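PDB 1VK1: conserved hypothetical protein from Pyrococcus furiosus, which is of unknown function but carries a ParB-like nuclease domain and a region resembling the C-terminal domain of SerK kinases, and may bind ATP. Local coordinates for residues 52-57 / 65-70; 90-95 / 203-208; 35-40 / 73-78. All coordinates share one frame; numbering follows the deposited sequence.

Contact 1: 52-57 / 65-70. With PO4 (phosphate ion), chain B.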
ATOM      1  N   LYS A  52      10.081  -2.448  12.900  1.00 13.11           N
ATOM      2  CA  LYS A  52      10.265  -2.334  11.463  1.00 13.97           C
ATOM      3  C   LYS A  52      10.453  -0.867  11.114  1.00 13.54           C
ATOM      4  O   LYS A  52       9.479  -0.095  11.163  1.00 13.27           O
ATOM      5  CB  LYS A  52       9.051  -2.915  10.707  1.00 16.12           C
ATOM      6  CG  LYS A  52       9.333  -3.169   9.238  1.00 19.05           C
ATOM      7  CD  LYS A  52       8.164  -3.869   8.527  1.00 22.83           C
ATOM      8  CE  LYS A  52       8.452  -4.042   7.029  1.00 26.95           C
ATOM      9  NZ  LYS A  52       7.398  -4.847   6.328  1.00 30.10           N
ATOM     10  N   PRO A  53      11.676  -0.447  10.752  1.00 13.11           N
ATOM     11  CA  PRO A  53      11.927   0.989  10.568  1.00 12.79           C
ATOM     12  C   PRO A  53      11.122   1.548   9.409  1.00 11.94           C
ATOM     13  O   PRO A  53      10.832   0.838   8.445  1.00 13.06           O
ATOM     14  CB  PRO A  53      13.423   1.056  10.253  1.00 15.74           C
ATOM     15  CG  PRO A  53      13.750  -0.278   9.680  1.00 17.66           C
ATOM     16  CD  PRO A  53      12.878  -1.260  10.450  1.00 16.49           C
ATOM     17  N   MET A  54      10.768   2.812   9.503  1.00 10.19           N
ATOM     18  CA  MET A  54      10.271   3.528   8.350  1.00 10.20           C
ATOM     19  C   MET A  54      11.336   3.521   7.275  1.00  9.45           C
ATOM     20  O   MET A  54      12.520   3.568   7.587  1.00  9.98           O
ATOM     21  CB  MET A  54       9.985   4.975   8.713  1.00 10.53           C
ATOM     22  CG  MET A  54       8.930   5.194   9.805  1.00 11.09           C
ATOM     23  SD  MET A  54       7.243   4.671   9.301  1.00 10.74           S
ATOM     24  CE  MET A  54       7.007   5.770   7.884  1.00  9.52           C
ATOM     25  N   LEU A  55      10.920   3.496   6.019  1.00  8.99           N
ATOM     26  CA  LEU A  55      11.815   3.821   4.898  1.00  9.13           C
ATOM     27  C   LEU A  55      11.376   5.150   4.347  1.00  7.99           C
ATOM     28  O   LEU A  55      10.196   5.326   4.021  1.00  8.49           O
ATOM     29  CB  LEU A  55      11.766   2.760   3.779  1.00 10.79           C
ATOM     30  CG  LEU A  55      12.083   1.340   4.219  1.00 12.70           C
ATOM     31  CD1 LEU A  55      12.023   0.385   3.003  1.00 15.76           C
ATOM     32  CD2 LEU A  55      13.411   1.249   4.937  1.00 15.21           C
ATOM     33  N   LEU A  56      12.328   6.093   4.285  1.00  8.78           N
ATOM     34  CA  LEU A  56      12.072   7.460   3.897  1.00  8.91           C
ATOM     35  C   LEU A  56      13.033   7.906   2.819  1.00  9.84           C
ATOM     36  O   LEU A  56      14.123   7.361   2.683  1.00 12.22           O
ATOM     37  CB  LEU A  56      12.282   8.396   5.092  1.00  9.18           C
ATOM     38  CG  LEU A  56      11.445   8.137   6.346  1.00  9.52           C
ATOM     39  CD1 LEU A  56      11.839   9.181   7.411  1.00 10.43           C
ATOM     40  CD2 LEU A  56       9.973   8.177   6.083  1.00  9.53           C
ATOM     41  N   ALA A  57      12.657   8.951   2.098  1.00  9.16           N
ATOM     42  CA  ALA A  57      13.550   9.628   1.150  1.00 10.23           C
ATOM     43  C   ALA A  57      13.291  11.113   1.231  1.00 10.06           C
ATOM     44  O   ALA A  57      12.146  11.545   1.265  1.00 10.49           O
ATOM     45  CB  ALA A  57      13.317   9.140  -0.260  1.00 11.64           C
ATOM     46  N   TYR A  65      10.252  14.445   4.217  1.00  9.42           N
ATOM     47  CA  TYR A  65      10.523  13.129   3.682  1.00  8.90           C
ATOM     48  C   TYR A  65       9.295  12.503   3.062  1.00  9.06           C
ATOM     49  O   TYR A  65       8.195  12.549   3.628  1.00 10.70           O
ATOM     50  CB  TYR A  65      11.015  12.189   4.793  1.00  9.84           C
ATOM     51  CG  TYR A  65      12.308  12.623   5.404  1.00  8.81           C
ATOM     52  CD1 TYR A  65      13.525  12.228   4.876  1.00  9.25           C
ATOM     53  CD2 TYR A  65      12.322  13.416   6.536  1.00  9.73           C
ATOM     54  CE1 TYR A  65      14.721  12.644   5.430  1.00 10.49           C
ATOM     55  CE2 TYR A  65      13.510  13.835   7.103  1.00 10.59           C
ATOM     56  CZ  TYR A  65      14.714  13.419   6.548  1.00 10.47           C
ATOM     57  OH  TYR A  65      15.914  13.817   7.115  1.00 12.41           O
ATOM     58  N   LEU A  66       9.497  11.898   1.900  1.00  8.71           N
ATOM     59  CA  LEU A  66       8.578  10.941   1.334  1.00  9.00           C
ATOM     60  C   LEU A  66       8.594   9.681   2.162  1.00  8.36           C
ATOM     61  O   LEU A  66       9.649   9.117   2.398  1.00  9.02           O
ATOM     62  CB  LEU A  66       9.036  10.626  -0.095  1.00  9.44           C
ATOM     63  CG  LEU A  66       8.376   9.439  -0.803  1.00  9.53           C
ATOM     64  CD1 LEU A  66       6.881   9.675  -1.032  1.00  9.69           C
ATOM     65  CD2 LEU A  66       9.104   9.153  -2.105  1.00 10.77           C
ATOM     66  N   ILE A  67       7.415   9.214   2.579  1.00  8.02           N
ATOM     67  CA  ILE A  67       7.290   7.884   3.134  1.00  8.41           C
ATOM     68  C   ILE A  67       7.399   6.916   1.961  1.00  8.57           C
ATOM     69  O   ILE A  67       6.556   6.898   1.095  1.00  9.60           O
ATOM     70  CB  ILE A  67       5.961   7.681   3.882  1.00  7.83           C
ATOM     71  CG1 ILE A  67       5.892   8.588   5.132  1.00  8.45           C
ATOM     72  CG2 ILE A  67       5.814   6.211   4.266  1.00  8.68           C
ATOM     73  CD1 ILE A  67       4.533   8.605   5.796  1.00  9.45           C
ATOM     74  N   VAL A  68       8.445   6.106   1.966  1.00  8.42           N
ATOM     75  CA  VAL A  68       8.631   5.056   0.958  1.00  8.48           C
ATOM     76  C   VAL A  68       7.858   3.828   1.436  1.00  8.36           C
ATOM     77  O   VAL A  68       7.068   3.274   0.713  1.00  9.95           O
ATOM     78  CB  VAL A  68      10.121   4.788   0.712  1.00  9.04           C
ATOM     79  CG1 VAL A  68      10.310   3.606  -0.200  1.00 10.12           C
ATOM     80  CG2 VAL A  68      10.771   6.019   0.123  1.00 10.54           C
ATOM     81  N   ASP A  69       8.106   3.424   2.677  1.00  8.94           N
ATOM     82  CA  ASP A  69       7.428   2.311   3.296  1.00  9.57           C
ATOM     83  C   ASP A  69       7.133   2.642   4.740  1.00  8.28           C
ATOM     84  O   ASP A  69       8.003   3.123   5.454  1.00 10.05           O
ATOM     85  CB  ASP A  69       8.303   1.035   3.232  1.00 12.08           C
ATOM     86  CG  ASP A  69       7.596  -0.149   3.784  1.00 17.68           C
ATOM     87  OD1 ASP A  69       6.498  -0.479   3.273  1.00 21.97           O
ATOM     88  OD2 ASP A  69       8.023  -0.780   4.760  1.00 21.42           O
ATOM     89  N   GLY A  70       5.908   2.359   5.160  1.00  8.84           N
ATOM     90  CA  GLY A  70       5.498   2.541   6.549  1.00  8.89           C
ATOM     91  C   GLY A  70       4.336   3.487   6.785  1.00  8.66           C
ATOM     92  O   GLY A  70       4.216   4.047   7.868  1.00  9.29           O
TER
HETATM   93  P   PO4 B 301       2.401   0.950   3.730  1.00 14.39           P
HETATM   94  O1  PO4 B 301       1.129   1.541   2.888  1.00 14.94           O
HETATM   95  O2  PO4 B 301       1.923   0.946   5.239  1.00 13.41           O
HETATM   96  O3  PO4 B 301       2.663  -0.431   3.242  1.00 15.29           O
HETATM   97  O4  PO4 B 301       3.579   1.886   3.540  1.00  8.85           O
HETATM   98  O   HOH W   1      10.328  -1.039   6.378  1.00 28.13           O
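Leu55 to Ala57 run antiparallel to Leu66 to Asp69 through five backbone hydrogen bonds, and a classic beta bulge breaks the register: Val68 and Asp69 both face Leu55, whose O accepts from Val68 N at 2.8 Å and from Asp69 N at 3.1 Å, both arriving from the same face of its carbonyl plane. Leu55 N returns a bond to Asp69 O, and Ala57 and Leu66 form a hydrogen-bonded pair further along. On the face of Leu55 and Asp69, Leu55 CD1 rests 3.8 Å from Asp69 CB. Asp69 OD2 takes a water at 2.8 Å that also donates to Pro53 O; Arg73 makes a salt bridge to the same oxygen. Lys52 NZ, 4.4 Å from Asp69 OD2, is too far for one, though of opposite charge. On the face of Leu56 and Ile67, Leu56 CD1 lies over the Tyr65 ring, while Met54 doubles back at chi2 and chi3 to bring CE 3.8 Å from Ile67 CG2. Gly70, at a helix N-cap, sends its N to O4 of a phosphate ion, probably from the crystallisation liquor, at 2.9 Å; His71 and His72 also bind it. This hairpin of the ParB-like domain pairs through strand 54-58 with strand 84-90. Met54 and Ile67 pack on Trp74 of helix 71-80, whereas Leu66 meets Val208, Met209 and Val212 of helix 205-213.

Contact 2: 90-95 / 203-208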
ATOM      1  N   LEU A  90      16.822   6.720   2.434  1.00 13.36           N
ATOM      2  CA  LEU A  90      17.224   6.197   1.142  1.00 15.02           C
ATOM      3  C   LEU A  90      17.432   7.339   0.154  1.00 14.56           C
ATOM      4  O   LEU A  90      16.835   8.417   0.292  1.00 17.48           O
ATOM      5  CB  LEU A  90      16.068   5.335   0.579  1.00 16.09           C
ATOM      6  CG  LEU A  90      15.526   4.193   1.398  1.00 18.44           C
ATOM      7  CD1 LEU A  90      14.310   3.581   0.719  1.00 18.93           C
ATOM      8  CD2 LEU A  90      16.577   3.140   1.603  1.00 19.39           C
ATOM      9  N   ASP A  91      18.267   7.098  -0.860  1.00 18.21           N
ATOM     10  CA  ASP A  91      18.268   7.919  -2.065  1.00 20.72           C
ATOM     11  C   ASP A  91      17.242   7.278  -2.990  1.00 18.53           C
ATOM     12  O   ASP A  91      17.486   6.213  -3.532  1.00 20.95           O
ATOM     13  CB  ASP A  91      19.656   7.936  -2.712  1.00 25.29           C
ATOM     14  CG  ASP A  91      19.670   8.635  -4.087  1.00 29.94           C
ATOM     15  OD1 ASP A  91      18.602   9.157  -4.538  1.00 32.22           O
ATOM     16  OD2 ASP A  91      20.708   8.702  -4.783  1.00 33.85           O
ATOM     17  N   TYR A  92      16.111   7.937  -3.157  1.00 16.98           N
ATOM     18  CA  TYR A  92      14.971   7.322  -3.841  1.00 15.96           C
ATOM     19  C   TYR A  92      15.309   6.938  -5.292  1.00 16.15           C
ATOM     20  O   TYR A  92      14.842   5.922  -5.783  1.00 16.17           O
ATOM     21  CB  TYR A  92      13.775   8.252  -3.795  1.00 14.23           C
ATOM     22  CG  TYR A  92      12.477   7.569  -4.142  1.00 13.49           C
ATOM     23  CD1 TYR A  92      12.058   6.409  -3.451  1.00 14.67           C
ATOM     24  CD2 TYR A  92      11.649   8.068  -5.126  1.00 13.79           C
ATOM     25  CE1 TYR A  92      10.861   5.776  -3.766  1.00 12.60           C
ATOM     26  CE2 TYR A  92      10.460   7.442  -5.433  1.00 13.68           C
ATOM     27  CZ  TYR A  92      10.070   6.289  -4.752  1.00 12.10           C
ATOM     28  OH  TYR A  92       8.886   5.666  -5.056  1.00 13.35           O
ATOM     29  N   PHE A  93      16.164   7.728  -5.952  1.00 16.56           N
ATOM     30  CA  PHE A  93      16.450   7.510  -7.388  1.00 17.46           C
ATOM     31  C   PHE A  93      17.703   6.703  -7.632  1.00 20.07           C
ATOM     32  O   PHE A  93      18.163   6.578  -8.760  1.00 21.76           O
ATOM     33  CB  PHE A  93      16.404   8.836  -8.128  1.00 18.27           C
ATOM     34  CG  PHE A  93      15.017   9.387  -8.219  1.00 17.43           C
ATOM     35  CD1 PHE A  93      14.067   8.782  -9.058  1.00 18.13           C
ATOM     36  CD2 PHE A  93      14.623  10.460  -7.432  1.00 19.40           C
ATOM     37  CE1 PHE A  93      12.779   9.252  -9.132  1.00 18.75           C
ATOM     38  CE2 PHE A  93      13.312  10.937  -7.504  1.00 20.00           C
ATOM     39  CZ  PHE A  93      12.397  10.334  -8.362  1.00 19.64           C
ATOM     40  N   ASP A  94      18.210   6.091  -6.576  1.00 19.39           N
ATOM     41  CA  ASP A  94      19.187   5.049  -6.715  1.00 21.73           C
ATOM     42  C   ASP A  94      18.529   3.871  -7.446  1.00 20.87           C
ATOM     43  O   ASP A  94      17.374   3.515  -7.141  1.00 19.59           O
ATOM     44  CB  ASP A  94      19.687   4.626  -5.334  1.00 25.18           C
ATOM     45  CG  ASP A  94      20.859   3.687  -5.404  1.00 29.01           C
ATOM     46  OD1 ASP A  94      21.995   4.151  -5.171  1.00 32.96           O
ATOM     47  OD2 ASP A  94      20.754   2.476  -5.691  1.00 30.15           O
ATOM     48  N   GLU A  95      19.247   3.268  -8.398  1.00 21.56           N
ATOM     49  CA  GLU A  95      18.715   2.155  -9.201  1.00 22.23           C
ATOM     50  C   GLU A  95      18.351   0.916  -8.371  1.00 20.64           C
ATOM     51  O   GLU A  95      17.549   0.096  -8.800  1.00 23.17           O
ATOM     52  CB  GLU A  95      19.686   1.778 -10.343  0.50 23.85           C
ATOM     53  CG  GLU A  95      19.597   2.694 -11.554  0.50 26.27           C
ATOM     54  CD  GLU A  95      18.265   2.578 -12.278  0.50 27.92           C
ATOM     55  OE1 GLU A  95      17.953   1.481 -12.801  0.50 29.63           O
ATOM     56  OE2 GLU A  95      17.528   3.579 -12.320  0.50 29.01           O
ATOM     57  N   PRO A 203       2.916   2.545 -10.282  1.00 10.85           N
ATOM     58  CA  PRO A 203       3.506   3.829 -10.637  1.00 11.48           C
ATOM     59  C   PRO A 203       5.015   3.656 -10.829  1.00 11.86           C
ATOM     60  O   PRO A 203       5.600   2.683 -10.350  1.00 12.46           O
ATOM     61  CB  PRO A 203       3.226   4.699  -9.406  1.00 12.17           C
ATOM     62  CG  PRO A 203       3.247   3.712  -8.297  1.00 13.52           C
ATOM     63  CD  PRO A 203       2.596   2.456  -8.838  1.00 12.85           C
ATOM     64  N   THR A 204       5.635   4.600 -11.513  1.00 11.77           N
ATOM     65  CA  THR A 204       7.075   4.721 -11.482  1.00 11.62           C
ATOM     66  C   THR A 204       7.508   5.536 -10.252  1.00 11.29           C
ATOM     67  O   THR A 204       6.717   6.270  -9.634  1.00 11.10           O
ATOM     68  CB  THR A 204       7.594   5.432 -12.711  1.00 12.84           C
ATOM     69  OG1 THR A 204       7.102   6.784 -12.699  1.00 13.00           O
ATOM     70  CG2 THR A 204       7.069   4.763 -14.051  1.00 13.92           C
ATOM     71  N   LYS A 205       8.785   5.459  -9.923  1.00 11.22           N
ATOM     72  CA  LYS A 205       9.318   6.293  -8.847  1.00 11.14           C
ATOM     73  C   LYS A 205       9.138   7.758  -9.152  1.00 11.79           C
ATOM     74  O   LYS A 205       8.823   8.545  -8.260  1.00 12.01           O
ATOM     75  CB  LYS A 205      10.787   5.966  -8.559  1.00 12.30           C
ATOM     76  CG  LYS A 205      10.976   4.603  -7.916  1.00 12.77           C
ATOM     77  CD  LYS A 205      12.389   4.388  -7.367  1.00 13.80           C
ATOM     78  CE  LYS A 205      13.424   4.415  -8.466  1.00 13.75           C
ATOM     79  NZ  LYS A 205      14.778   4.101  -7.943  1.00 14.61           N
ATOM     80  N   GLU A 206       9.324   8.161 -10.403  1.00 11.78           N
ATOM     81  CA  GLU A 206       9.106   9.540 -10.773  1.00 12.31           C
ATOM     82  C   GLU A 206       7.659   9.984 -10.515  1.00 12.00           C
ATOM     83  O   GLU A 206       7.431  11.097 -10.038  1.00 13.29           O
ATOM     84  CB  GLU A 206       9.522   9.777 -12.245  1.00 14.20           C
ATOM     85  CG  GLU A 206      11.042   9.696 -12.503  1.00 17.12           C
ATOM     86  CD  GLU A 206      11.640   8.277 -12.524  1.00 19.49           C
ATOM     87  OE1 GLU A 206      10.882   7.242 -12.576  1.00 19.09           O
ATOM     88  OE2 GLU A 206      12.917   8.206 -12.499  1.00 22.38           O
ATOM     89  N   GLU A 207       6.689   9.117 -10.818  1.00 11.24           N
ATOM     90  CA  GLU A 207       5.287   9.406 -10.547  1.00 11.56           C
ATOM     91  C   GLU A 207       5.010   9.531  -9.041  1.00 10.09           C
ATOM     92  O   GLU A 207       4.235  10.366  -8.633  1.00 11.06           O
ATOM     93  CB  GLU A 207       4.392   8.362 -11.195  1.00 12.03           C
ATOM     94  CG  GLU A 207       4.346   8.503 -12.719  1.00 13.63           C
ATOM     95  CD  GLU A 207       3.724   7.322 -13.441  1.00 14.20           C
ATOM     96  OE1 GLU A 207       3.635   6.239 -12.863  1.00 14.49           O
ATOM     97  OE2 GLU A 207       3.375   7.506 -14.639  1.00 16.86           O
ATOM     98  N   VAL A 208       5.638   8.676  -8.239  1.00  9.66           N
ATOM     99  CA  VAL A 208       5.471   8.747  -6.777  1.00  9.64           C
ATOM    100  C   VAL A 208       5.997  10.076  -6.246  1.00 10.11           C
ATOM    101  O   VAL A 208       5.298  10.771  -5.498  1.00 10.44           O
ATOM    102  CB  VAL A 208       6.197   7.567  -6.064  1.00  9.95           C
ATOM    103  CG1 VAL A 208       6.169   7.759  -4.524  1.00 10.10           C
ATOM    104  CG2 VAL A 208       5.580   6.257  -6.405  1.00  9.74           C
TER
HETATM  105  O   HOH W   2      16.176   4.946 -10.317  1.00 23.34           O
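Tyr92 turns one ring face to Lys205, whose CD sits over the ring centre, 4.0 Å from the centroid and only 12° off the normal, a CH-pi contact. Lys205 O comes in the ring plane at the edge, 3.4 Å from Tyr92 CE2. Phe93 stands alongside: Tyr92 CD2 lies over one of its faces toward the rim, Glu206 N is in plane at its edge, and the Glu206 carboxylate, inclined 41° to the ring, brings OE2 3.5 Å from Phe93 CE1. Lys205 CB touches both rings where they meet, 3.5 Å from Tyr92 CE2 and 3.9 Å from Phe93 CE1. At the far end of the tyrosine, Tyr92 OH abuts Val208 CB at 3.4 Å, and the hydroxyl is hydrogen-bonded to His225 NE2.

The lysine chain bends at chi3 (-63°), about the CG-CD bond that lies over the ring, and this carries NZ to the loop. Lys205 NZ donates to Tyr92 O at 2.8 Å, in the carbonyl plane, and also to Val97 O. A water 2.9 Å from Lys205 NZ passes the link on to Phe93 O. An Asx turn, Phe93 N to Asp91 OD1, and a type I turn from Asp91 to Asp94 shape the loop, while Thr204 and Glu207 form a capping box that starts the helix. The contact thus joins the loop between strands 84-90 and 98-105 to the N-terminal end of helix 205-213, distant in sequence. One lysine serves two roles: its methylenes cover an aromatic face, and its amine gathers Tyr92 O and Val97 O, whose partial negative charge would probably favour the protonated ammonium.

Contact 3: 35-40 / 73-78; sequences RELEDF and RWAGLQ
Phe40 and Arg73 meet through a CH-pi contact: Arg73 CA stands over the centre of the phenyl ring, 3.8 Å from its centroid and 10° off the normal. The arginine's CG adds to this at 3.8 Å from Phe40 CE1, the two side chains crossing at about a right angle, before the chain bends away and takes its guanidinium to Pro53 O and Asp69.

Gly76 CA lies at the edge of the Phe40 ring, 3.9 Å from CD2, and Leu77 N is near the ring plane too. Chi1 of Phe40 (166°) swings CG away from its own amide N, and the ring reaches the surface where Gly76 has no side chain. Leu37 CD1 uses the same bare surface, 3.5 Å from Gly76 N.

Apolar side-chain contacts fill in the rest: Leu37 CD1 with Ala75 CB at 4.0 Å, and Phe40 CZ with Leu77 CG at 4.2 Å.

The segment axes approach to 8.9 Å and cross at -59°. Phe50 of strand 49-50 touches Phe40, Arg73 and Leu77, and Leu37 also reaches His72. Helix 34-47 thus packs against helix 71-80, which follows strand 65-67, both within the ParB-like domain.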
ATOM      1  N   ARG A  35      -8.031  -2.005   8.352  1.00 11.58           N
ATOM      2  CA  ARG A  35      -7.608  -3.181   9.085  1.00 12.20           C
ATOM      3  C   ARG A  35      -6.118  -3.152   9.375  1.00 10.77           C
ATOM      4  O   ARG A  35      -5.679  -3.536  10.455  1.00 11.82           O
ATOM      5  CB  ARG A  35      -7.976  -4.445   8.319  1.00 13.39           C
ATOM      6  CG  ARG A  35      -7.644  -5.738   9.056  1.00 15.09           C
ATOM      7  CD  ARG A  35      -8.199  -6.967   8.368  1.00 16.31           C
ATOM      8  NE  ARG A  35      -9.641  -6.910   8.154  1.00 17.12           N
ATOM      9  CZ  ARG A  35     -10.560  -7.068   9.090  1.00 17.96           C
ATOM     10  NH1 ARG A  35     -10.223  -7.323  10.355  1.00 19.23           N
ATOM     11  NH2 ARG A  35     -11.841  -7.000   8.775  1.00 18.59           N
ATOM     12  N   GLU A  36      -5.327  -2.707   8.408  1.00 11.39           N
ATOM     13  CA  GLU A  36      -3.877  -2.638   8.596  1.00 11.51           C
ATOM     14  C   GLU A  36      -3.475  -1.581   9.640  1.00 10.41           C
ATOM     15  O   GLU A  36      -2.543  -1.788  10.416  1.00 11.60           O
ATOM     16  CB  GLU A  36      -3.177  -2.395   7.253  0.60 14.21           C
ATOM     17  CG  GLU A  36      -2.959  -3.668   6.438  0.60 17.20           C
ATOM     18  CD  GLU A  36      -1.914  -4.559   7.063  0.60 21.54           C
ATOM     19  OE1 GLU A  36      -0.808  -4.060   7.370  0.60 25.72           O
ATOM     20  OE2 GLU A  36      -2.195  -5.755   7.252  0.60 27.95           O
ATOM     21  N   LEU A  37      -4.190  -0.464   9.662  1.00  9.89           N
ATOM     22  CA  LEU A  37      -3.954   0.571  10.646  1.00 10.06           C
ATOM     23  C   LEU A  37      -4.259   0.060  12.049  1.00  9.34           C
ATOM     24  O   LEU A  37      -3.447   0.193  12.970  1.00  9.87           O
ATOM     25  CB  LEU A  37      -4.820   1.783  10.320  1.00 10.27           C
ATOM     26  CG  LEU A  37      -4.736   2.912  11.337  1.00 10.34           C
ATOM     27  CD1 LEU A  37      -3.369   3.503  11.450  1.00 11.38           C
ATOM     28  CD2 LEU A  37      -5.741   3.995  10.996  1.00 12.85           C
ATOM     29  N   GLU A  38      -5.421  -0.546  12.202  1.00  9.80           N
ATOM     30  CA  GLU A  38      -5.850  -1.038  13.505  1.00 10.99           C
ATOM     31  C   GLU A  38      -4.987  -2.194  13.984  1.00 11.59           C
ATOM     32  O   GLU A  38      -4.642  -2.259  15.158  1.00 11.60           O
ATOM     33  CB  GLU A  38      -7.340  -1.417  13.464  1.00 12.47           C
ATOM     34  CG  GLU A  38      -8.221  -0.183  13.286  1.00 15.69           C
ATOM     35  CD  GLU A  38      -9.722  -0.450  13.271  1.00 18.59           C
ATOM     36  OE1 GLU A  38     -10.133  -1.607  13.294  1.00 20.70           O
ATOM     37  OE2 GLU A  38     -10.470   0.540  13.213  1.00 23.34           O
ATOM     38  N   ASP A  39      -4.596  -3.093  13.078  1.00 11.74           N
ATOM     39  CA  ASP A  39      -3.717  -4.176  13.442  1.00 12.11           C
ATOM     40  C   ASP A  39      -2.344  -3.673  13.915  1.00 11.29           C
ATOM     41  O   ASP A  39      -1.800  -4.198  14.895  1.00 12.14           O
ATOM     42  CB  ASP A  39      -3.553  -5.156  12.283  1.00 14.09           C
ATOM     43  CG  ASP A  39      -4.762  -6.073  12.091  1.00 16.69           C
ATOM     44  OD1 ASP A  39      -5.715  -6.052  12.896  1.00 18.03           O
ATOM     45  OD2 ASP A  39      -4.812  -6.857  11.142  1.00 19.93           O
ATOM     46  N   PHE A  40      -1.775  -2.685  13.220  1.00 10.25           N
ATOM     47  CA  PHE A  40      -0.509  -2.121  13.647  1.00 10.66           C
ATOM     48  C   PHE A  40      -0.652  -1.547  15.071  1.00 10.00           C
ATOM     49  O   PHE A  40       0.190  -1.781  15.944  1.00  9.92           O
ATOM     50  CB  PHE A  40       0.015  -1.024  12.715  1.00 10.59           C
ATOM     51  CG  PHE A  40       1.123  -0.237  13.342  1.00 10.40           C
ATOM     52  CD1 PHE A  40       2.384  -0.789  13.493  1.00 11.66           C
ATOM     53  CD2 PHE A  40       0.889   1.006  13.874  1.00 10.38           C
ATOM     54  CE1 PHE A  40       3.395  -0.085  14.138  1.00 12.69           C
ATOM     55  CE2 PHE A  40       1.899   1.702  14.527  1.00 11.04           C
ATOM     56  CZ  PHE A  40       3.134   1.138  14.673  1.00 11.91           C
ATOM     57  N   ARG A  73       2.339   2.368   9.879  1.00  8.45           N
ATOM     58  CA  ARG A  73       3.153   2.621  11.072  1.00  9.11           C
ATOM     59  C   ARG A  73       3.187   4.094  11.449  1.00  8.90           C
ATOM     60  O   ARG A  73       2.952   4.465  12.602  1.00  9.31           O
ATOM     61  CB  ARG A  73       4.577   2.083  10.853  1.00 10.62           C
ATOM     62  CG  ARG A  73       4.592   0.562  10.643  1.00 13.58           C
ATOM     63  CD  ARG A  73       5.943  -0.124  10.649  1.00 15.04           C
ATOM     64  NE  ARG A  73       6.917   0.267   9.667  1.00 19.51           N
ATOM     65  CZ  ARG A  73       6.996  -0.162   8.389  1.00 17.94           C
ATOM     66  NH1 ARG A  73       6.063  -0.929   7.827  1.00 21.19           N
ATOM     67  NH2 ARG A  73       8.007   0.238   7.670  1.00 20.53           N
ATOM     68  N   TRP A  74       3.419   4.960  10.467  1.00  8.64           N
ATOM     69  CA  TRP A  74       3.400   6.407  10.685  1.00  8.80           C
ATOM     70  C   TRP A  74       2.043   6.880  11.175  1.00  8.83           C
ATOM     71  O   TRP A  74       1.944   7.594  12.182  1.00  9.61           O
ATOM     72  CB  TRP A  74       3.789   7.118   9.367  1.00  9.59           C
ATOM     73  CG  TRP A  74       3.436   8.560   9.268  1.00  8.91           C
ATOM     74  CD1 TRP A  74       4.125   9.621   9.777  1.00  9.91           C
ATOM     75  CD2 TRP A  74       2.357   9.108   8.515  1.00  9.60           C
ATOM     76  NE1 TRP A  74       3.500  10.799   9.417  1.00 10.42           N
ATOM     77  CE2 TRP A  74       2.417  10.503   8.639  1.00 10.29           C
ATOM     78  CE3 TRP A  74       1.332   8.553   7.726  1.00 10.59           C
ATOM     79  CZ2 TRP A  74       1.491  11.351   8.000  1.00 12.03           C
ATOM     80  CZ3 TRP A  74       0.423   9.384   7.116  1.00 12.33           C
ATOM     81  CH2 TRP A  74       0.513  10.762   7.251  1.00 12.78           C
ATOM     82  N   ALA A  75       0.985   6.464  10.497  1.00  8.64           N
ATOM     83  CA  ALA A  75      -0.341   6.922  10.842  1.00  9.59           C
ATOM     84  C   ALA A  75      -0.770   6.374  12.205  1.00  8.89           C
ATOM     85  O   ALA A  75      -1.422   7.075  12.981  1.00 10.02           O
ATOM     86  CB  ALA A  75      -1.346   6.524   9.756  1.00 10.11           C
ATOM     87  N   GLY A  76      -0.408   5.126  12.505  1.00  8.78           N
ATOM     88  CA  GLY A  76      -0.732   4.551  13.797  1.00  9.42           C
ATOM     89  C   GLY A  76      -0.015   5.257  14.933  1.00  9.42           C
ATOM     90  O   GLY A  76      -0.613   5.553  15.972  1.00 10.34           O
ATOM     91  N   LEU A  77       1.257   5.555  14.733  1.00  9.22           N
ATOM     92  CA  LEU A  77       2.011   6.292  15.725  1.00  9.69           C
ATOM     93  C   LEU A  77       1.444   7.694  15.930  1.00 10.15           C
ATOM     94  O   LEU A  77       1.370   8.169  17.064  1.00 11.32           O
ATOM     95  CB  LEU A  77       3.492   6.352  15.345  1.00  9.61           C
ATOM     96  CG  LEU A  77       4.286   5.049  15.487  1.00  9.28           C
ATOM     97  CD1 LEU A  77       5.684   5.265  14.974  1.00 10.60           C
ATOM     98  CD2 LEU A  77       4.272   4.474  16.920  1.00 10.52           C
ATOM     99  N   GLN A  78       1.074   8.369  14.854  1.00 10.17           N
ATOM    100  CA  GLN A  78       0.457   9.683  14.990  1.00 12.80           C
ATOM    101  C   GLN A  78      -0.842   9.582  15.769  1.00 12.60           C
ATOM    102  O   GLN A  78      -1.093  10.395  16.668  1.00 14.16           O
ATOM    103  CB  GLN A  78       0.244  10.371  13.632  1.00 13.46           C
ATOM    104  CG  GLN A  78       1.580  10.881  13.027  1.00 15.11           C
ATOM    105  CD  GLN A  78       1.440  12.049  12.122  1.00 17.86           C
ATOM    106  OE1 GLN A  78       2.244  13.002  12.165  1.00 17.76           O
ATOM    107  NE2 GLN A  78       0.481  11.983  11.268  1.00 17.09           N
TER

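Contact 1 lies in the middle, its centre about 12 Å from that of contact 2 and about 14 Å from that of contact 3, while contacts 2 and 3, about 24 Å apart by centres, do not touch. Toward contact 2, Leu56 O and Leu90 N, 2.8 Å apart, probably form a hydrogen bond, and Val68 CG2 packs 3.8 Å from Tyr92 CD1. Toward contact 3, Pro53 O probably accepts from Arg73 NH2 at 3.0 Å, and Ile67 CD1 meets Trp74 CD2 at 3.5 Å. The phosphate at Gly70 lies about 5 Å from the Arg73 side chain, and the sodium of Glu30 and Thr223 about 5 Å from that of Asp69.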